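Fatty acid amide hydrolase (Candida albicans, PDB 6KVR) probably hydrolyses monocarboxylic acid amides, such as fatty acid amides, to the carboxylate and ammonium, as a member of the amidase family. Local coordinates at residues Thr206-Asp211 against His402-Leu407; Leu84-Leu89 against Leu306-Lys311; Ile346-Gly351 against Thr365-Leu370. All blocks are in the same frame, centred on the assembly; numbering follows the deposited sequence.

Interaction 1. Residues Thr206-Asp211 against His402-Leu407; sequences TLMHLD and HMQRKL
Gln404 reaches out from helix 402-409 and lays its carboxamide across Thr206, the two side chains crossing at about a right angle. NE2 of Gln404 gives a hydrogen to the carbonyl O of Thr206 at 3.1 Å. The bond is almost perfectly straight (179° at the hydrogen), and it lies both in the amide plane of Gln404 and on a lone pair of the carbonyl. The other end of the amide lies beside the threonine side chain, with OE1 of Gln404 3.5 Å from CB of Thr206, and OE1 is hydrogen-bonded to the hydroxyl of Tyr172. With both ends engaged, the amide cannot easily turn over; a glutamine suits the place because it offers a donor and an acceptor on a chain long enough to reach the loop, here bent at chi2 (-79°). Met208, present as selenomethionine, crosses the same amide, its CG 3.7 Å from NE2 of Gln404. Thr206 shapes its own loop: OG1, turned between the backbone N and carbonyl carbon (chi1 77°), accepts from N of Met208, forming an ST turn. The turn encloses Leu207, a predicted substrate-binding residue, and Met208 packs near Ile254; the contact therefore joins helix 402-409 to a loop that probably lines the amidase substrate pocket.

Interaction 2. Residues Leu84-Leu89 against Leu306-Lys311; sequences LSATEL and LELWMK
Leu308 contributes the largest share of the buried surface, pointing from helix 303-317 at the first turn of helix 86-94. With chi1 at 169° and chi2 at 67°, its CD2 is extended toward that turn, where it lies 4.2 Å from CA of Thr87 and 4.3 Å from the carbonyl carbon of Ala86. A branched apolar side chain suits this place, since its methyl can rest on the backbone of the first turn without needing a polar partner.

Thr87 comes next in buried area. Its side chain slides past that of Leu308 in the opposite direction, and OG1 of Thr87 lies 4.0 Å from CB of Leu308, a van der Waals approach. The hydroxyl finds its polar partner elsewhere, in the carboxylate of Asp305, which also accepts from N of Ala86; the start of one helix is thereby tied to the other by an acid that takes up an N-terminal amide. Threonine suits the place because its hydroxyl binds Asp305 while lying alongside the leucine.

Ala86 points directly at the other helix, and its CB meets CD2 of Leu308 at 4.4 Å. The small side chain permits a close backbone approach, the CA atoms of Thr87 and Leu308 being 6.7 Å apart. Ser85, at the N-cap, and Glu88 form a capping box: OG of Ser85 accepts from N of Glu88, while N of Ser85 gives to OE1 of Glu88 at 2.9 Å.

The helix pair packs on the central sheet: Ala86 and Trp309 both touch Ile248 of strand 248-253, and Leu306, Trp309 and Met310 meet Pro298 of strand 295-300.

Interaction 3. Residues Ile346-Gly351 against Thr365-Leu370; sequences IIRDDG and TVVEKL
Ile346, of strand 343-346, meets Val367 of helix 357-372 with the side chains reaching toward each other tip to tip. CG2 and CD1 of Ile346 each lie 3.7 Å from CG2 of Val367, so the valine methyl sits against both ends of the isoleucine fork. With chi1 at -47°, CG2 of Ile346 is anti to the backbone N while CG1 turns beside it, which turns both branches toward the helix. Two beta-branched residues give a compact, apolar contact between strand and helix.

Beyond Ile347, which packs against Ile463 and Ser465 of strand 462-466, Arg348 swings its guanidinium back to the helix through a bend at chi2 (-96°). NH2 of Arg348 comes within 3.6 Å of CG1 of Val367, and CG2 of the same valine lies 4.1 Å above the guanidinium plane, displaced toward its rim. The charge itself is answered elsewhere: NH2 pairs with Glu379 in a salt bridge and NH1 bonds to Asn364, which together would hold the flat group against the valine. Arginine fits here because it joins a long reach to several N-H donors.

Further on, OD1 of Asp349 accepts from N of Gly351 at 2.7 Å, an Asx turn. At the backbone angles of Gly351 (phi 83°) a CB would press on the carbonyl O of Asp350, which calls for glycine. OD1 of Asp349 also pairs with Arg520.

Strand 343-346 lies between strands 376-379 and 462-466 in the mixed sheet, Ile346 bonding through its backbone to Ile378 and Phe380. Helix 357-372 covers the sheet here, Val366 touching Leu464, and helix 552-565 flanks it through Leu370.

Overall arrangement
The three contacts are spread widely, with centres 28 to 33 Å apart and no two touching; the nearest atoms of interactions 1 and 3 are about 11 Å apart. Interaction 1 is the one beside the predicted catalytic centre: it holds Leu207, and the side chain of Met208 is about 6 Å from that of Ser257, the predicted acyl-ester nucleophile. Interactions 2 and 3 lie away from the annotated sites. Interaction 2 pairs two helices by strands 248-253 and 295-300, whereas interaction 3 joins a helix to strand 343-346 and the loop after it, near the sheet edge formed by strand 376-379. Along the chain, interactions 1 and 2 cross, their segments alternating, and interaction 3 falls wholly between the segments of interaction 1.

Interaction 1. Residues Thr206-Asp211 against His402-Leu407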
ATOM      1  N   THR A 206      -1.745  23.014 -12.372  1.00 20.88           N
ATOM      2  CA  THR A 206      -2.515  21.868 -11.851  1.00 22.21           C
ATOM      3  C   THR A 206      -1.690  20.585 -11.802  1.00 24.43           C
ATOM      4  O   THR A 206      -2.137  19.616 -11.175  1.00 22.76           O
ATOM      5  CB  THR A 206      -3.830  21.548 -12.608  1.00 24.00           C
ATOM      6  OG1 THR A 206      -3.557  20.860 -13.843  1.00 25.31           O
ATOM      7  CG2 THR A 206      -4.665  22.800 -12.888  1.00 27.86           C
ATOM      8  N   LEU A 207      -0.513  20.532 -12.431  1.00 21.35           N
ATOM      9  CA  LEU A 207       0.323  19.326 -12.491  1.00 24.16           C
ATOM     10  C   LEU A 207      -0.366  18.184 -13.221  1.00 23.18           C
ATOM     11  O   LEU A 207      -0.015  17.033 -13.025  1.00 23.55           O
ATOM     12  CB  LEU A 207       0.738  18.839 -11.095  1.00 20.70           C
ATOM     13  CG  LEU A 207       1.352  19.889 -10.182  1.00 31.43           C
ATOM     14  CD1 LEU A 207       1.818  19.266  -8.861  1.00 28.24           C
ATOM     15  CD2 LEU A 207       2.491  20.589 -10.899  1.00 27.91           C
HETATM   16  N   MSE A 208      -1.377  18.471 -14.025  1.00 24.26           N
HETATM   17  CA  MSE A 208      -2.121  17.437 -14.735  1.00 21.15           C
HETATM   18  C   MSE A 208      -2.180  17.750 -16.235  1.00 18.48           C
HETATM   19  O   MSE A 208      -3.249  17.735 -16.848  1.00 21.67           O
HETATM   20  CB  MSE A 208      -3.536  17.308 -14.144  1.00 19.78           C
HETATM   21  CG  MSE A 208      -3.571  16.854 -12.681  1.00 21.39           C
HETATM   22 SE   MSE A 208      -2.931  14.959 -12.631  1.00 39.50          SE
HETATM   23  CE  MSE A 208      -4.650  14.126 -13.230  1.00 27.70           C
ATOM     24  N   HIS A 209      -1.015  18.052 -16.803  1.00 20.05           N
ATOM     25  CA  HIS A 209      -0.811  18.075 -18.242  1.00 23.94           C
ATOM     26  C   HIS A 209       0.357  17.163 -18.591  1.00 22.21           C
ATOM     27  O   HIS A 209       1.348  17.088 -17.860  1.00 22.83           O
ATOM     28  CB  HIS A 209      -0.437  19.477 -18.834  1.00 22.14           C
ATOM     29  CG  HIS A 209      -1.270  20.629 -18.368  1.00 21.50           C
ATOM     30  ND1 HIS A 209      -1.158  21.887 -18.938  1.00 22.97           N
ATOM     31  CD2 HIS A 209      -2.208  20.741 -17.397  1.00 23.39           C
ATOM     32  CE1 HIS A 209      -1.996  22.715 -18.344  1.00 21.51           C
ATOM     33  NE2 HIS A 209      -2.638  22.051 -17.400  1.00 27.01           N
ATOM     34  N   LEU A 210       0.280  16.526 -19.751  1.00 22.20           N
ATOM     35  CA  LEU A 210       1.502  15.990 -20.352  1.00 27.16           C
ATOM     36  C   LEU A 210       2.231  17.065 -21.156  1.00 25.67           C
ATOM     37  O   LEU A 210       2.722  16.821 -22.260  1.00 29.22           O
ATOM     38  CB  LEU A 210       1.180  14.767 -21.205  1.00 25.65           C
ATOM     39  CG  LEU A 210       0.649  13.546 -20.432  1.00 25.70           C
ATOM     40  CD1 LEU A 210       0.669  12.280 -21.299  1.00 27.19           C
ATOM     41  CD2 LEU A 210       1.395  13.303 -19.116  1.00 25.56           C
ATOM     42  N   ASP A 211       2.321  18.259 -20.574  1.00 26.52           N
ATOM     43  CA  ASP A 211       2.821  19.495 -21.176  1.00 25.15           C
ATOM     44  C   ASP A 211       3.144  20.449 -20.024  1.00 29.57           C
ATOM     45  O   ASP A 211       3.040  20.067 -18.855  1.00 25.74           O
ATOM     46  CB  ASP A 211       1.786  20.082 -22.140  1.00 26.05           C
ATOM     47  CG  ASP A 211       2.358  21.176 -23.014  1.00 32.57           C
ATOM     48  OD1 ASP A 211       1.583  22.075 -23.419  1.00 31.57           O
ATOM     49  OD2 ASP A 211       3.587  21.136 -23.297  1.00 34.60           O
ATOM     50  N   HIS A 402     -12.579  19.456  -6.001  1.00 23.92           N
ATOM     51  CA  HIS A 402     -12.567  20.291  -4.798  1.00 25.56           C
ATOM     52  C   HIS A 402     -11.196  20.902  -4.525  1.00 26.33           C
ATOM     53  O   HIS A 402     -11.075  22.119  -4.324  1.00 21.90           O
ATOM     54  CB  HIS A 402     -12.992  19.486  -3.576  1.00 26.02           C
ATOM     55  CG  HIS A 402     -12.668  20.176  -2.293  1.00 27.19           C
ATOM     56  ND1 HIS A 402     -13.373  21.272  -1.845  1.00 31.67           N
ATOM     57  CD2 HIS A 402     -11.682  19.968  -1.388  1.00 27.24           C
ATOM     58  CE1 HIS A 402     -12.854  21.691  -0.705  1.00 32.66           C
ATOM     59  NE2 HIS A 402     -11.825  20.919  -0.408  1.00 34.19           N
HETATM   60  N   MSE A 403     -10.159  20.068  -4.441  1.00 23.26           N
HETATM   61  CA  MSE A 403      -8.825  20.598  -4.138  1.00 27.33           C
HETATM   62  C   MSE A 403      -8.212  21.444  -5.264  1.00 26.93           C
HETATM   63  O   MSE A 403      -7.603  22.491  -4.989  1.00 23.78           O
HETATM   64  CB  MSE A 403      -7.852  19.473  -3.778  1.00 24.94           C
HETATM   65  CG  MSE A 403      -6.608  20.005  -3.081  1.00 27.56           C
HETATM   66 SE   MSE A 403      -7.004  20.814  -1.340  0.49 25.42          SE
HETATM   67  CE  MSE A 403      -7.119  19.149  -0.336  1.00 34.89           C
ATOM     68  N   GLN A 404      -8.325  20.987  -6.516  1.00 23.94           N
ATOM     69  CA  GLN A 404      -7.831  21.805  -7.626  1.00 23.91           C
ATOM     70  C   GLN A 404      -8.518  23.170  -7.633  1.00 27.09           C
ATOM     71  O   GLN A 404      -7.861  24.209  -7.796  1.00 24.73           O
ATOM     72  CB  GLN A 404      -8.049  21.090  -8.964  1.00 22.83           C
ATOM     73  CG  GLN A 404      -7.182  19.849  -9.196  1.00 23.04           C
ATOM     74  CD  GLN A 404      -5.746  20.176  -9.639  1.00 27.14           C
ATOM     75  OE1 GLN A 404      -5.253  21.291  -9.445  1.00 24.08           O
ATOM     76  NE2 GLN A 404      -5.072  19.188 -10.232  1.00 21.48           N
ATOM     77  N   ARG A 405      -9.844  23.187  -7.440  1.00 23.80           N
ATOM     78  CA  ARG A 405     -10.576  24.456  -7.427  1.00 29.95           C
ATOM     79  C   ARG A 405     -10.140  25.350  -6.261  1.00 26.03           C
ATOM     80  O   ARG A 405      -9.982  26.561  -6.430  1.00 24.21           O
ATOM     81  CB  ARG A 405     -12.086  24.198  -7.374  1.00 23.16           C
ATOM     82  CG  ARG A 405     -12.948  25.419  -7.749  1.00 26.27           C
ATOM     83  CD  ARG A 405     -14.375  25.018  -8.089  1.00 26.02           C
ATOM     84  NE  ARG A 405     -14.924  24.176  -7.035  1.00 28.51           N
ATOM     85  CZ  ARG A 405     -15.124  22.868  -7.151  1.00 30.27           C
ATOM     86  NH1 ARG A 405     -14.908  22.235  -8.296  1.00 28.04           N
ATOM     87  NH2 ARG A 405     -15.532  22.178  -6.091  1.00 28.08           N
ATOM     88  N   LYS A 406      -9.927  24.772  -5.073  1.00 26.43           N
ATOM     89  CA  LYS A 406      -9.477  25.582  -3.945  1.00 27.69           C
ATOM     90  C   LYS A 406      -8.120  26.214  -4.220  1.00 27.72           C
ATOM     91  O   LYS A 406      -7.916  27.407  -3.952  1.00 26.47           O
ATOM     92  CB  LYS A 406      -9.416  24.749  -2.672  1.00 26.84           C
ATOM     93  CG  LYS A 406      -8.999  25.572  -1.469  1.00 28.82           C
ATOM     94  CD  LYS A 406      -8.046  24.792  -0.576  1.00 40.66           C
ATOM     95  CE  LYS A 406      -8.802  23.907   0.396  1.00 44.26           C
ATOM     96  NZ  LYS A 406      -9.675  24.713   1.294  1.00 54.35           N
ATOM     97  N   LEU A 407      -7.174  25.437  -4.757  1.00 26.74           N
ATOM     98  CA  LEU A 407      -5.844  25.996  -4.997  1.00 26.70           C
ATOM     99  C   LEU A 407      -5.847  26.998  -6.147  1.00 22.57           C
ATOM    100  O   LEU A 407      -5.092  27.965  -6.113  1.00 25.54           O
ATOM    101  CB  LEU A 407      -4.843  24.876  -5.258  1.00 26.24           C
ATOM    102  CG  LEU A 407      -4.621  23.949  -4.051  1.00 30.37           C
ATOM    103  CD1 LEU A 407      -4.225  22.563  -4.519  1.00 25.21           C
ATOM    104  CD2 LEU A 407      -3.564  24.526  -3.107  1.00 25.90           C
TER

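Interaction 2. Residues Leu84-Leu89 against Leu306-Lys311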
ATOM      1  N   LEU A  84      29.657  12.039 -19.325  1.00 32.41           N
ATOM      2  CA  LEU A  84      29.899  10.819 -18.573  1.00 36.83           C
ATOM      3  C   LEU A  84      28.635  10.483 -17.789  1.00 37.02           C
ATOM      4  O   LEU A  84      27.925  11.384 -17.336  1.00 30.89           O
ATOM      5  CB  LEU A  84      31.057  11.011 -17.596  1.00 37.40           C
ATOM      6  CG  LEU A  84      32.521  10.884 -17.989  1.00 42.22           C
ATOM      7  CD1 LEU A  84      33.364  11.188 -16.746  1.00 38.27           C
ATOM      8  CD2 LEU A  84      32.851   9.536 -18.617  1.00 45.38           C
ATOM      9  N   SER A  85      28.360   9.188 -17.616  1.00 35.51           N
ATOM     10  CA  SER A  85      27.251   8.804 -16.752  1.00 34.85           C
ATOM     11  C   SER A  85      27.523   9.255 -15.324  1.00 38.29           C
ATOM     12  O   SER A  85      28.675   9.409 -14.905  1.00 37.56           O
ATOM     13  CB  SER A  85      27.030   7.295 -16.771  1.00 37.64           C
ATOM     14  OG  SER A  85      27.998   6.649 -15.961  1.00 38.72           O
ATOM     15  N   ALA A  86      26.442   9.473 -14.570  1.00 36.11           N
ATOM     16  CA  ALA A  86      26.587   9.789 -13.154  1.00 34.55           C
ATOM     17  C   ALA A  86      27.360   8.697 -12.421  1.00 34.66           C
ATOM     18  O   ALA A  86      28.107   8.986 -11.477  1.00 34.31           O
ATOM     19  CB  ALA A  86      25.207   9.992 -12.525  1.00 35.51           C
ATOM     20  N   THR A  87      27.201   7.444 -12.845  1.00 29.84           N
ATOM     21  CA  THR A  87      27.947   6.355 -12.228  1.00 37.94           C
ATOM     22  C   THR A  87      29.452   6.580 -12.346  1.00 34.57           C
ATOM     23  O   THR A  87      30.172   6.533 -11.346  1.00 35.51           O
ATOM     24  CB  THR A  87      27.537   5.021 -12.852  1.00 37.65           C
ATOM     25  OG1 THR A  87      26.117   4.869 -12.753  1.00 39.69           O
ATOM     26  CG2 THR A  87      28.193   3.865 -12.113  1.00 40.73           C
ATOM     27  N   GLU A  88      29.945   6.861 -13.554  1.00 41.01           N
ATOM     28  CA  GLU A  88      31.387   7.048 -13.709  1.00 42.12           C
ATOM     29  C   GLU A  88      31.857   8.407 -13.176  1.00 41.78           C
ATOM     30  O   GLU A  88      32.969   8.496 -12.639  1.00 41.87           O
ATOM     31  CB  GLU A  88      31.788   6.830 -15.172  1.00 45.75           C
ATOM     32  CG  GLU A  88      30.933   7.530 -16.220  1.00 49.50           C
ATOM     33  CD  GLU A  88      31.051   6.885 -17.622  1.00 60.98           C
ATOM     34  OE1 GLU A  88      30.132   7.077 -18.469  1.00 60.59           O
ATOM     35  OE2 GLU A  88      32.074   6.209 -17.885  1.00 66.18           O
ATOM     36  N   LEU A  89      31.027   9.460 -13.262  1.00 34.72           N
ATOM     37  CA  LEU A  89      31.321  10.688 -12.521  1.00 36.17           C
ATOM     38  C   LEU A  89      31.516  10.410 -11.030  1.00 41.88           C
ATOM     39  O   LEU A  89      32.418  10.972 -10.391  1.00 39.05           O
ATOM     40  CB  LEU A  89      30.196  11.700 -12.710  1.00 34.63           C
ATOM     41  CG  LEU A  89      30.121  12.573 -13.954  1.00 42.17           C
ATOM     42  CD1 LEU A  89      28.877  13.432 -13.847  1.00 38.56           C
ATOM     43  CD2 LEU A  89      31.370  13.438 -14.139  1.00 39.67           C
ATOM     44  N   LEU A 306      19.788   5.535 -13.627  1.00 27.50           N
ATOM     45  CA  LEU A 306      18.538   5.136 -12.971  1.00 28.51           C
ATOM     46  C   LEU A 306      18.802   4.090 -11.898  1.00 32.08           C
ATOM     47  O   LEU A 306      18.283   4.185 -10.785  1.00 26.14           O
ATOM     48  CB  LEU A 306      17.547   4.592 -14.000  1.00 26.68           C
ATOM     49  CG  LEU A 306      17.193   5.466 -15.212  1.00 25.53           C
ATOM     50  CD1 LEU A 306      15.989   4.889 -15.923  1.00 24.02           C
ATOM     51  CD2 LEU A 306      16.923   6.896 -14.771  1.00 26.77           C
ATOM     52  N   GLU A 307      19.632   3.088 -12.210  1.00 32.35           N
ATOM     53  CA  GLU A 307      19.891   2.016 -11.251  1.00 31.74           C
ATOM     54  C   GLU A 307      20.668   2.532 -10.043  1.00 32.35           C
ATOM     55  O   GLU A 307      20.351   2.190  -8.895  1.00 31.02           O
ATOM     56  CB  GLU A 307      20.639   0.870 -11.939  1.00 35.51           C
ATOM     57  CG  GLU A 307      20.424  -0.510 -11.341  1.00 38.59           C
ATOM     58  CD  GLU A 307      21.395  -0.814 -10.205  1.00 49.00           C
ATOM     59  OE1 GLU A 307      22.573  -0.387 -10.309  1.00 55.03           O
ATOM     60  OE2 GLU A 307      21.007  -1.526  -9.241  1.00 49.92           O
ATOM     61  N   LEU A 308      21.684   3.367 -10.285  1.00 30.58           N
ATOM     62  CA  LEU A 308      22.447   3.958  -9.191  1.00 32.18           C
ATOM     63  C   LEU A 308      21.532   4.690  -8.220  1.00 32.78           C
ATOM     64  O   LEU A 308      21.686   4.584  -6.997  1.00 31.45           O
ATOM     65  CB  LEU A 308      23.495   4.925  -9.752  1.00 31.28           C
ATOM     66  CG  LEU A 308      24.198   5.809  -8.711  1.00 34.84           C
ATOM     67  CD1 LEU A 308      25.070   4.963  -7.800  1.00 39.74           C
ATOM     68  CD2 LEU A 308      25.001   6.951  -9.316  1.00 31.21           C
ATOM     69  N   TRP A 309      20.586   5.462  -8.763  1.00 29.89           N
ATOM     70  CA  TRP A 309      19.737   6.324  -7.951  1.00 28.44           C
ATOM     71  C   TRP A 309      18.798   5.496  -7.074  1.00 25.72           C
ATOM     72  O   TRP A 309      18.725   5.702  -5.863  1.00 25.96           O
ATOM     73  CB  TRP A 309      18.966   7.266  -8.879  1.00 24.77           C
ATOM     74  CG  TRP A 309      18.290   8.411  -8.228  1.00 24.72           C
ATOM     75  CD1 TRP A 309      18.769   9.672  -8.096  1.00 26.76           C
ATOM     76  CD2 TRP A 309      16.985   8.413  -7.638  1.00 26.30           C
ATOM     77  NE1 TRP A 309      17.856  10.466  -7.447  1.00 28.22           N
ATOM     78  CE2 TRP A 309      16.749   9.718  -7.154  1.00 25.83           C
ATOM     79  CE3 TRP A 309      16.006   7.433  -7.450  1.00 23.32           C
ATOM     80  CZ2 TRP A 309      15.569  10.077  -6.505  1.00 21.80           C
ATOM     81  CZ3 TRP A 309      14.825   7.792  -6.809  1.00 27.60           C
ATOM     82  CH2 TRP A 309      14.616   9.108  -6.350  1.00 27.31           C
HETATM   83  N   MSE A 310      18.106   4.526  -7.659  1.00 26.78           N
HETATM   84  CA  MSE A 310      17.241   3.648  -6.891  1.00 26.64           C
HETATM   85  C   MSE A 310      18.012   2.946  -5.776  1.00 30.11           C
HETATM   86  O   MSE A 310      17.598   2.974  -4.609  1.00 31.48           O
HETATM   87  CB  MSE A 310      16.579   2.615  -7.809  1.00 30.85           C
HETATM   88  CG  MSE A 310      15.725   3.232  -8.916  1.00 29.00           C
HETATM   89 SE   MSE A 310      14.135   4.148  -8.187  1.00 40.55          SE
HETATM   90  CE  MSE A 310      13.033   2.536  -7.800  1.00 29.18           C
ATOM     91  N   LYS A 311      19.136   2.319  -6.141  1.00 32.36           N
ATOM     92  CA  LYS A 311      19.914   1.550  -5.174  1.00 28.49           C
ATOM     93  C   LYS A 311      20.377   2.425  -4.022  1.00 28.30           C
ATOM     94  O   LYS A 311      20.241   2.045  -2.853  1.00 28.53           O
ATOM     95  CB  LYS A 311      21.119   0.891  -5.851  1.00 32.81           C
ATOM     96  CG  LYS A 311      21.965   0.010  -4.916  1.00 32.66           C
ATOM     97  CD  LYS A 311      23.162  -0.543  -5.676  1.00 45.93           C
ATOM     98  CE  LYS A 311      24.189   0.553  -5.940  1.00 52.42           C
ATOM     99  NZ  LYS A 311      24.711   0.548  -7.355  1.00 59.38           N
TER

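Interaction 3. Residues Ile346-Gly351 against Thr365-Leu370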
ATOM      1  N   ILE A 346       3.917  -7.577 -26.567  1.00 30.58           N
ATOM      2  CA  ILE A 346       3.984  -6.335 -27.328  1.00 27.55           C
ATOM      3  C   ILE A 346       2.586  -5.756 -27.438  1.00 30.41           C
ATOM      4  O   ILE A 346       1.648  -6.457 -27.836  1.00 31.89           O
ATOM      5  CB  ILE A 346       4.586  -6.550 -28.729  1.00 33.61           C
ATOM      6  CG1 ILE A 346       5.854  -7.405 -28.641  1.00 35.25           C
ATOM      7  CG2 ILE A 346       4.893  -5.198 -29.401  1.00 28.98           C
ATOM      8  CD1 ILE A 346       6.988  -6.738 -27.874  1.00 32.27           C
ATOM      9  N   ILE A 347       2.448  -4.478 -27.103  1.00 27.89           N
ATOM     10  CA  ILE A 347       1.219  -3.737 -27.359  1.00 30.08           C
ATOM     11  C   ILE A 347       1.484  -2.862 -28.575  1.00 31.93           C
ATOM     12  O   ILE A 347       2.240  -1.886 -28.494  1.00 32.37           O
ATOM     13  CB  ILE A 347       0.780  -2.915 -26.136  1.00 27.46           C
ATOM     14  CG1 ILE A 347       0.318  -3.849 -25.009  1.00 26.93           C
ATOM     15  CG2 ILE A 347      -0.340  -1.932 -26.497  1.00 27.42           C
ATOM     16  CD1 ILE A 347      -0.077  -3.121 -23.720  1.00 27.17           C
ATOM     17  N   ARG A 348       0.894  -3.222 -29.719  1.00 29.15           N
ATOM     18  CA  ARG A 348       0.993  -2.389 -30.916  1.00 31.92           C
ATOM     19  C   ARG A 348      -0.047  -1.284 -30.953  1.00 33.65           C
ATOM     20  O   ARG A 348       0.142  -0.294 -31.675  1.00 31.10           O
ATOM     21  CB  ARG A 348       0.831  -3.233 -32.188  1.00 33.87           C
ATOM     22  CG  ARG A 348       1.637  -4.502 -32.211  1.00 35.71           C
ATOM     23  CD  ARG A 348       2.910  -4.275 -32.953  1.00 40.35           C
ATOM     24  NE  ARG A 348       3.685  -5.496 -33.133  1.00 41.46           N
ATOM     25  CZ  ARG A 348       4.722  -5.578 -33.952  1.00 42.42           C
ATOM     26  NH1 ARG A 348       5.096  -4.545 -34.691  1.00 35.28           N
ATOM     27  NH2 ARG A 348       5.407  -6.718 -34.022  1.00 36.65           N
ATOM     28  N   ASP A 349      -1.138  -1.443 -30.203  1.00 31.81           N
ATOM     29  CA  ASP A 349      -2.294  -0.557 -30.226  1.00 33.28           C
ATOM     30  C   ASP A 349      -3.098  -0.874 -28.973  1.00 32.54           C
ATOM     31  O   ASP A 349      -3.500  -2.027 -28.773  1.00 33.62           O
ATOM     32  CB  ASP A 349      -3.111  -0.772 -31.514  1.00 31.20           C
ATOM     33  CG  ASP A 349      -4.298   0.193 -31.661  1.00 37.41           C
ATOM     34  OD1 ASP A 349      -5.202   0.246 -30.792  1.00 33.98           O
ATOM     35  OD2 ASP A 349      -4.322   0.920 -32.676  1.00 42.46           O
ATOM     36  N   ASP A 350      -3.313   0.115 -28.104  1.00 28.31           N
ATOM     37  CA  ASP A 350      -3.999  -0.166 -26.851  1.00 30.62           C
ATOM     38  C   ASP A 350      -5.504  -0.340 -27.021  1.00 35.17           C
ATOM     39  O   ASP A 350      -6.203  -0.485 -26.016  1.00 31.00           O
ATOM     40  CB  ASP A 350      -3.702   0.926 -25.820  1.00 30.27           C
ATOM     41  CG  ASP A 350      -4.392   2.251 -26.131  1.00 30.53           C
ATOM     42  OD1 ASP A 350      -4.783   2.495 -27.297  1.00 28.03           O
ATOM     43  OD2 ASP A 350      -4.532   3.055 -25.186  1.00 29.20           O
ATOM     44  N   GLY A 351      -6.011  -0.347 -28.255  1.00 29.90           N
ATOM     45  CA  GLY A 351      -7.428  -0.508 -28.486  1.00 28.08           C
ATOM     46  C   GLY A 351      -8.232   0.770 -28.362  1.00 31.15           C
ATOM     47  O   GLY A 351      -9.445   0.743 -28.598  1.00 32.91           O
ATOM     48  N   THR A 365      10.590  -1.821 -35.384  1.00 34.48           N
ATOM     49  CA  THR A 365      12.029  -2.052 -35.489  1.00 36.66           C
ATOM     50  C   THR A 365      12.574  -2.692 -34.216  1.00 40.28           C
ATOM     51  O   THR A 365      13.443  -3.571 -34.276  1.00 38.48           O
ATOM     52  CB  THR A 365      12.764  -0.739 -35.798  1.00 36.80           C
ATOM     53  OG1 THR A 365      12.342  -0.232 -37.072  1.00 36.84           O
ATOM     54  CG2 THR A 365      14.273  -0.950 -35.848  1.00 35.26           C
ATOM     55  N   VAL A 366      12.059  -2.282 -33.048  1.00 35.13           N
ATOM     56  CA  VAL A 366      12.591  -2.816 -31.795  1.00 34.48           C
ATOM     57  C   VAL A 366      12.168  -4.272 -31.619  1.00 33.31           C
ATOM     58  O   VAL A 366      12.967  -5.118 -31.197  1.00 33.33           O
ATOM     59  CB  VAL A 366      12.163  -1.925 -30.610  1.00 32.83           C
ATOM     60  CG1 VAL A 366      12.392  -2.626 -29.264  1.00 26.59           C
ATOM     61  CG2 VAL A 366      12.927  -0.603 -30.652  1.00 28.25           C
ATOM     62  N   VAL A 367      10.919  -4.591 -31.963  1.00 32.64           N
ATOM     63  CA  VAL A 367      10.455  -5.973 -31.876  1.00 39.55           C
ATOM     64  C   VAL A 367      11.309  -6.881 -32.760  1.00 43.38           C
ATOM     65  O   VAL A 367      11.690  -7.987 -32.354  1.00 38.33           O
ATOM     66  CB  VAL A 367       8.964  -6.064 -32.247  1.00 37.37           C
ATOM     67  CG1 VAL A 367       8.562  -7.513 -32.472  1.00 39.74           C
ATOM     68  CG2 VAL A 367       8.089  -5.433 -31.149  1.00 35.99           C
ATOM     69  N   GLU A 368      11.643  -6.426 -33.969  1.00 39.49           N
ATOM     70  CA  GLU A 368      12.400  -7.293 -34.867  1.00 45.14           C
ATOM     71  C   GLU A 368      13.825  -7.488 -34.360  1.00 38.92           C
ATOM     72  O   GLU A 368      14.376  -8.592 -34.431  1.00 41.78           O
ATOM     73  CB  GLU A 368      12.370  -6.727 -36.287  1.00 39.05           C
ATOM     74  CG  GLU A 368      10.992  -6.882 -36.956  1.00 44.72           C
ATOM     75  CD  GLU A 368      10.588  -8.353 -37.171  1.00 58.27           C
ATOM     76  OE1 GLU A 368       9.474  -8.758 -36.751  1.00 57.47           O
ATOM     77  OE2 GLU A 368      11.387  -9.113 -37.767  1.00 62.63           O
ATOM     78  N   LYS A 369      14.411  -6.441 -33.792  1.00 39.46           N
ATOM     79  CA  LYS A 369      15.715  -6.559 -33.155  1.00 38.30           C
ATOM     80  C   LYS A 369      15.691  -7.540 -31.978  1.00 44.24           C
ATOM     81  O   LYS A 369      16.639  -8.309 -31.777  1.00 43.75           O
ATOM     82  CB  LYS A 369      16.142  -5.174 -32.713  1.00 44.12           C
ATOM     83  CG  LYS A 369      17.618  -5.003 -32.594  1.00 51.51           C
ATOM     84  CD  LYS A 369      18.241  -4.609 -33.948  1.00 52.43           C
ATOM     85  CE  LYS A 369      19.766  -4.570 -33.888  1.00 54.50           C
ATOM     86  NZ  LYS A 369      20.299  -5.898 -33.405  1.00 52.97           N
ATOM     87  N   LEU A 370      14.624  -7.511 -31.174  1.00 40.47           N
ATOM     88  CA  LEU A 370      14.504  -8.445 -30.055  1.00 41.77           C
ATOM     89  C   LEU A 370      14.333  -9.873 -30.551  1.00 41.31           C
ATOM     90  O   LEU A 370      14.936 -10.810 -30.017  1.00 39.23           O
ATOM     91  CB  LEU A 370      13.312  -8.072 -29.169  1.00 35.57           C
ATOM     92  CG  LEU A 370      13.394  -6.832 -28.284  1.00 40.87           C
ATOM     93  CD1 LEU A 370      12.044  -6.624 -27.604  1.00 32.67           C
ATOM     94  CD2 LEU A 370      14.533  -6.985 -27.265  1.00 35.16           C
TER